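Local coordinates for K5 lyase (Enterobacteria phage k1-5, PDB 2X3H), which cleaves the K5 capsular polysaccharide of its bacterial host by elimination, probably as a trimeric tail spike built around a parallel beta-helix, at residues V132-V146 / V160-N174. Residues are numbered along the deposited sequence; the frame is centred on the assembly and turned at random.
Unlike the reference sequence in segment 132-146: Pro136 (reference Leu), Thr138 (reference Ala).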
loop_
_atom_site.group_PDB
_atom_site.type_symbol
_atom_site.label_atom_id
_atom_site.label_comp_id
_atom_site.label_asym_id
_atom_site.label_seq_id
_atom_site.Cartn_x
_atom_site.Cartn_y
_atom_site.Cartn_z
ATOM N N VAL A 132 -10.513 -35.564 -6.045
ATOM C CA VAL A 132 -11.695 -34.852 -5.571
ATOM C C VAL A 132 -11.917 -35.105 -4.086
ATOM O O VAL A 132 -12.160 -36.242 -3.654
ATOM C CB VAL A 132 -12.966 -35.233 -6.371
ATOM C CG1 VAL A 132 -14.168 -34.486 -5.824
ATOM C CG2 VAL A 132 -12.778 -34.935 -7.855
ATOM N N PHE A 133 -11.818 -34.037 -3.298
ATOM C CA PHE A 133 -12.030 -34.125 -1.860
ATOM C C PHE A 133 -13.386 -33.544 -1.515
ATOM O O PHE A 133 -13.643 -32.365 -1.759
ATOM C CB PHE A 133 -10.893 -33.428 -1.101
ATOM C CG PHE A 133 -9.553 -34.043 -1.361
ATOM C CD1 PHE A 133 -9.169 -35.218 -0.716
ATOM C CD2 PHE A 133 -8.703 -33.494 -2.311
ATOM C CE1 PHE A 133 -7.940 -35.806 -0.981
ATOM C CE2 PHE A 133 -7.463 -34.074 -2.583
ATOM C CZ PHE A 133 -7.079 -35.229 -1.927
ATOM N N ASN A 134 -14.269 -34.386 -0.977
ATOM C CA ASN A 134 -15.642 -33.979 -0.752
ATOM C C ASN A 134 -15.858 -33.556 0.688
ATOM O O ASN A 134 -15.835 -34.377 1.598
ATOM C CB ASN A 134 -16.620 -35.100 -1.142
ATOM C CG ASN A 134 -16.757 -35.260 -2.652
ATOM O OD1 ASN A 134 -17.122 -34.317 -3.362
ATOM N ND2 ASN A 134 -16.494 -36.464 -3.142
ATOM N N ASN A 135 -16.033 -32.254 0.883
ATOM C CA ASN A 135 -16.316 -31.688 2.203
ATOM C C ASN A 135 -15.362 -32.109 3.320
ATOM O O ASN A 135 -15.806 -32.484 4.410
ATOM C CB ASN A 135 -17.758 -32.005 2.616
ATOM C CG ASN A 135 -18.775 -31.215 1.839
ATOM O OD1 ASN A 135 -19.615 -31.785 1.130
ATOM N ND2 ASN A 135 -18.722 -29.895 1.971
ATOM N N PRO A 136 -14.046 -32.030 3.073
ATOM C CA PRO A 136 -13.123 -32.316 4.159
ATOM C C PRO A 136 -13.345 -31.346 5.317
ATOM O O PRO A 136 -13.511 -30.140 5.093
ATOM C CB PRO A 136 -11.747 -32.086 3.527
ATOM C CG PRO A 136 -12.011 -31.185 2.366
ATOM C CD PRO A 136 -13.346 -31.635 1.840
ATOM N N ARG A 137 -13.371 -31.892 6.534
ATOM C CA ARG A 137 -13.464 -31.113 7.768
ATOM C C ARG A 137 -12.056 -31.014 8.351
ATOM O O ARG A 137 -11.601 -31.900 9.079
ATOM C CB ARG A 137 -14.391 -31.817 8.765
ATOM C CG ARG A 137 -14.716 -31.019 10.019
ATOM C CD ARG A 137 -16.017 -30.253 9.837
ATOM N NE ARG A 137 -16.760 -30.117 11.089
ATOM C CZ ARG A 137 -18.078 -29.937 11.158
ATOM N NH1 ARG A 137 -18.805 -29.882 10.042
ATOM N NH2 ARG A 137 -18.673 -29.822 12.342
ATOM N N THR A 138 -11.389 -29.905 8.037
ATOM C CA THR A 138 -9.940 -29.759 8.198
ATOM C C THR A 138 -9.212 -30.621 7.156
ATOM O O THR A 138 -9.767 -31.590 6.636
ATOM C CB THR A 138 -9.418 -30.021 9.640
ATOM O OG1 THR A 138 -9.328 -31.435 9.900
ATOM C CG2 THR A 138 -10.301 -29.335 10.677
ATOM N N GLY A 139 -7.990 -30.237 6.818
ATOM C CA GLY A 139 -7.189 -31.036 5.899
ATOM C C GLY A 139 -5.871 -30.369 5.594
ATOM O O GLY A 139 -5.675 -29.187 5.887
ATOM N N ARG A 140 -4.958 -31.144 5.020
ATOM C CA ARG A 140 -3.645 -30.642 4.625
ATOM C C ARG A 140 -3.242 -31.357 3.338
ATOM O O ARG A 140 -3.329 -32.578 3.256
ATOM C CB ARG A 140 -2.643 -30.946 5.738
ATOM C CG ARG A 140 -1.172 -30.782 5.393
ATOM C CD ARG A 140 -0.582 -29.610 6.149
ATOM N NE ARG A 140 0.856 -29.453 5.928
ATOM C CZ ARG A 140 1.495 -28.297 6.064
ATOM N NH1 ARG A 140 0.812 -27.208 6.410
ATOM N NH2 ARG A 140 2.805 -28.221 5.843
ATOM N N LEU A 141 -2.854 -30.602 2.317
ATOM C CA LEU A 141 -2.260 -31.211 1.132
ATOM C C LEU A 141 -0.969 -30.459 0.910
ATOM O O LEU A 141 -1.009 -29.255 0.654
ATOM C CB LEU A 141 -3.175 -31.054 -0.074
ATOM C CG LEU A 141 -2.668 -31.548 -1.429
ATOM C CD1 LEU A 141 -2.393 -33.046 -1.446
ATOM C CD2 LEU A 141 -3.701 -31.157 -2.500
ATOM N N SER A 142 0.171 -31.141 1.013
ATOM C CA SER A 142 1.439 -30.407 1.086
ATOM C C SER A 142 2.623 -31.075 0.411
ATOM O O SER A 142 2.692 -32.303 0.331
ATOM C CB SER A 142 1.790 -30.102 2.549
ATOM O OG SER A 142 2.042 -31.299 3.281
ATOM N N ASN A 143 3.553 -30.241 -0.053
ATOM C CA ASN A 143 4.880 -30.698 -0.490
ATOM C C ASN A 143 4.828 -31.814 -1.536
ATOM O O ASN A 143 5.492 -32.853 -1.400
ATOM C CB ASN A 143 5.702 -31.148 0.728
ATOM C CG ASN A 143 5.709 -30.117 1.855
ATOM O OD1 ASN A 143 5.731 -28.908 1.620
ATOM N ND2 ASN A 143 5.715 -30.602 3.094
ATOM N N ILE A 144 4.072 -31.587 -2.597
ATOM C CA ILE A 144 3.833 -32.642 -3.578
ATOM C C ILE A 144 3.599 -32.031 -4.958
ATOM O O ILE A 144 3.261 -30.852 -5.077
ATOM C CB ILE A 144 2.626 -33.521 -3.124
ATOM C CG1 ILE A 144 2.614 -34.874 -3.847
ATOM C CG2 ILE A 144 1.297 -32.771 -3.295
ATOM C CD1 ILE A 144 1.891 -35.967 -3.040
ATOM N N THR A 145 3.810 -32.832 -5.991
ATOM C CA THR A 145 3.530 -32.422 -7.358
ATOM C C THR A 145 2.325 -33.206 -7.862
ATOM O O THR A 145 2.199 -34.397 -7.580
ATOM C CB THR A 145 4.745 -32.709 -8.255
ATOM O OG1 THR A 145 5.857 -31.919 -7.804
ATOM C CG2 THR A 145 4.422 -32.395 -9.712
ATOM N N VAL A 146 1.441 -32.522 -8.582
ATOM C CA VAL A 146 0.289 -33.144 -9.236
ATOM C C VAL A 146 0.422 -32.933 -10.737
ATOM O O VAL A 146 0.402 -31.802 -11.222
ATOM C CB VAL A 146 -1.037 -32.566 -8.699
ATOM C CG1 VAL A 146 -2.248 -33.194 -9.403
ATOM C CG2 VAL A 146 -1.119 -32.770 -7.187
ATOM N N VAL A 160 -7.004 -30.802 -8.791
ATOM C CA VAL A 160 -7.425 -31.021 -7.407
ATOM C C VAL A 160 -8.668 -30.197 -7.114
ATOM O O VAL A 160 -8.670 -28.977 -7.306
ATOM C CB VAL A 160 -6.325 -30.616 -6.398
ATOM C CG1 VAL A 160 -6.843 -30.694 -4.970
ATOM C CG2 VAL A 160 -5.102 -31.498 -6.554
ATOM N N SER A 161 -9.727 -30.871 -6.664
ATOM C CA SER A 161 -10.992 -30.224 -6.305
ATOM C C SER A 161 -11.240 -30.335 -4.807
ATOM O O SER A 161 -11.152 -31.425 -4.226
ATOM C CB SER A 161 -12.173 -30.881 -7.039
ATOM O OG SER A 161 -12.026 -30.813 -8.444
ATOM N N LEU A 162 -11.537 -29.199 -4.183
ATOM C CA LEU A 162 -12.131 -29.181 -2.853
ATOM C C LEU A 162 -13.616 -28.918 -3.063
ATOM O O LEU A 162 -14.047 -27.767 -3.212
ATOM C CB LEU A 162 -11.495 -28.100 -1.973
ATOM C CG LEU A 162 -9.975 -28.205 -1.805
ATOM C CD1 LEU A 162 -9.424 -27.076 -0.936
ATOM C CD2 LEU A 162 -9.562 -29.585 -1.254
ATOM N N ALA A 163 -14.383 -30.005 -3.132
ATOM C CA ALA A 163 -15.816 -29.933 -3.364
ATOM C C ALA A 163 -16.457 -29.696 -2.007
ATOM O O ALA A 163 -16.880 -30.632 -1.325
ATOM C CB ALA A 163 -16.322 -31.226 -3.997
ATOM N N GLY A 164 -16.484 -28.434 -1.601
ATOM C CA GLY A 164 -16.755 -28.081 -0.221
ATOM C C GLY A 164 -15.499 -28.247 0.616
ATOM O O GLY A 164 -14.562 -28.941 0.219
ATOM N N GLY A 165 -15.479 -27.620 1.784
ATOM C CA GLY A 165 -14.394 -27.851 2.723
ATOM C C GLY A 165 -14.229 -26.711 3.690
ATOM O O GLY A 165 -14.561 -25.559 3.381
ATOM N N SER A 166 -13.745 -27.049 4.877
ATOM C CA SER A 166 -13.408 -26.048 5.870
ATOM C C SER A 166 -12.003 -26.283 6.391
ATOM O O SER A 166 -11.577 -27.425 6.595
ATOM C CB SER A 166 -14.412 -26.061 7.033
ATOM O OG SER A 166 -14.441 -27.320 7.682
ATOM N N ASP A 167 -11.274 -25.192 6.601
ATOM C CA ASP A 167 -10.006 -25.257 7.299
ATOM C C ASP A 167 -9.050 -26.242 6.640
ATOM O O ASP A 167 -8.350 -26.986 7.319
ATOM C CB ASP A 167 -10.225 -25.603 8.774
ATOM C CG ASP A 167 -10.914 -24.479 9.530
ATOM O OD1 ASP A 167 -11.103 -23.393 8.937
ATOM O OD2 ASP A 167 -11.261 -24.683 10.718
ATOM N N VAL A 168 -9.016 -26.214 5.311
ATOM C CA VAL A 168 -8.066 -27.033 4.568
ATOM C C VAL A 168 -6.884 -26.164 4.173
ATOM O O VAL A 168 -7.054 -25.043 3.691
ATOM C CB VAL A 168 -8.717 -27.664 3.311
ATOM C CG1 VAL A 168 -7.702 -28.469 2.505
ATOM C CG2 VAL A 168 -9.911 -28.530 3.710
ATOM N N THR A 169 -5.680 -26.679 4.392
ATOM C CA THR A 169 -4.478 -25.962 3.968
ATOM C C THR A 169 -3.817 -26.701 2.825
ATOM O O THR A 169 -3.530 -27.896 2.929
ATOM C CB THR A 169 -3.513 -25.797 5.148
ATOM O OG1 THR A 169 -4.113 -24.912 6.098
ATOM C CG2 THR A 169 -2.178 -25.230 4.707
ATOM N N VAL A 170 -3.596 -25.995 1.721
ATOM C CA VAL A 170 -2.883 -26.561 0.581
ATOM C C VAL A 170 -1.599 -25.760 0.470
ATOM O O VAL A 170 -1.646 -24.555 0.231
ATOM C CB VAL A 170 -3.687 -26.432 -0.731
ATOM C CG1 VAL A 170 -2.893 -27.008 -1.913
ATOM C CG2 VAL A 170 -5.044 -27.127 -0.611
ATOM N N SER A 171 -0.454 -26.406 0.646
ATOM C CA SER A 171 0.784 -25.644 0.713
ATOM C C SER A 171 1.941 -26.311 0.005
ATOM O O SER A 171 2.155 -27.532 0.116
ATOM C CB SER A 171 1.165 -25.322 2.160
ATOM O OG SER A 171 1.340 -26.488 2.920
ATOM N N ASP A 172 2.696 -25.492 -0.720
ATOM C CA ASP A 172 3.871 -25.966 -1.431
ATOM C C ASP A 172 3.538 -27.128 -2.352
ATOM O O ASP A 172 4.175 -28.193 -2.299
ATOM C CB ASP A 172 4.952 -26.323 -0.424
ATOM C CG ASP A 172 5.483 -25.100 0.271
ATOM O OD1 ASP A 172 5.803 -24.115 -0.426
ATOM O OD2 ASP A 172 5.555 -25.101 1.517
ATOM N N VAL A 173 2.544 -26.890 -3.205
ATOM C CA VAL A 173 2.145 -27.832 -4.239
ATOM C C VAL A 173 2.495 -27.318 -5.623
ATOM O O VAL A 173 2.231 -26.160 -5.956
ATOM C CB VAL A 173 0.635 -28.152 -4.171
ATOM C CG1 VAL A 173 0.239 -29.140 -5.280
ATOM C CG2 VAL A 173 0.285 -28.732 -2.810
ATOM N N ASN A 174 3.106 -28.189 -6.426
ATOM C CA ASN A 174 3.425 -27.878 -7.822
ATOM C C ASN A 174 2.513 -28.620 -8.782
ATOM O O ASN A 174 2.414 -29.847 -8.725
ATOM C CB ASN A 174 4.878 -28.241 -8.124
ATOM C CG ASN A 174 5.855 -27.525 -7.215
ATOM O OD1 ASN A 174 5.771 -26.309 -7.033
ATOM N ND2 ASN A 174 6.794 -28.274 -6.636
HETATM O O HOH W 1 4.503 -26.999 3.023
#
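With CG anti to the backbone N (chi1 176°), Leu141 drops inward so that its CD2 meets Val160 CG1 tip to tip at 4.0 Å; the matching valine torsion sends that methyl across the interior. Phe133 CE2 joins the same methyl from the ring edge. Leu141, long enough to reach Val160, also packs on Val170 and Val173 of the next coil, while Ile144 meets Val173 alongside. At the first bend Pro136 CG presses on Val168 CG2, 3.6 Å away, the two side chains crossing at about a right angle.

Segments 132-146 and 160-174 are successive coils of a right-handed parallel beta-helix, stacked in register. Strands 139-142 and 168-171 run 6° from parallel, bonded alternately, as in Leu141 N to Thr169 O and Ser171 N to Leu141 O, both 2.9 Å. At the second corner Asn143 and Asp172 lie side by side, pointing the same way, their planes 21° apart; both types tolerate the left-handed backbone conformation better than most non-glycine residues. One water donates to Asn143 OD1 (2.7 Å) and Asp172 OD2 (2.6 Å) and accepts from Ser171 OG. Asn143 ND2 is held by Asp114 of the preceding coil.

Outward, the Arg140 guanidinium lies with Ser171 OG over one face and forms a salt bridge with Asp172 of a second subunit, which also supplies Arg203 to Thr169 OG1. Backbone bonds and an apolar interior thus join the coils, and the polar outer side carries both a water bridge between coils and ties to the second subunit.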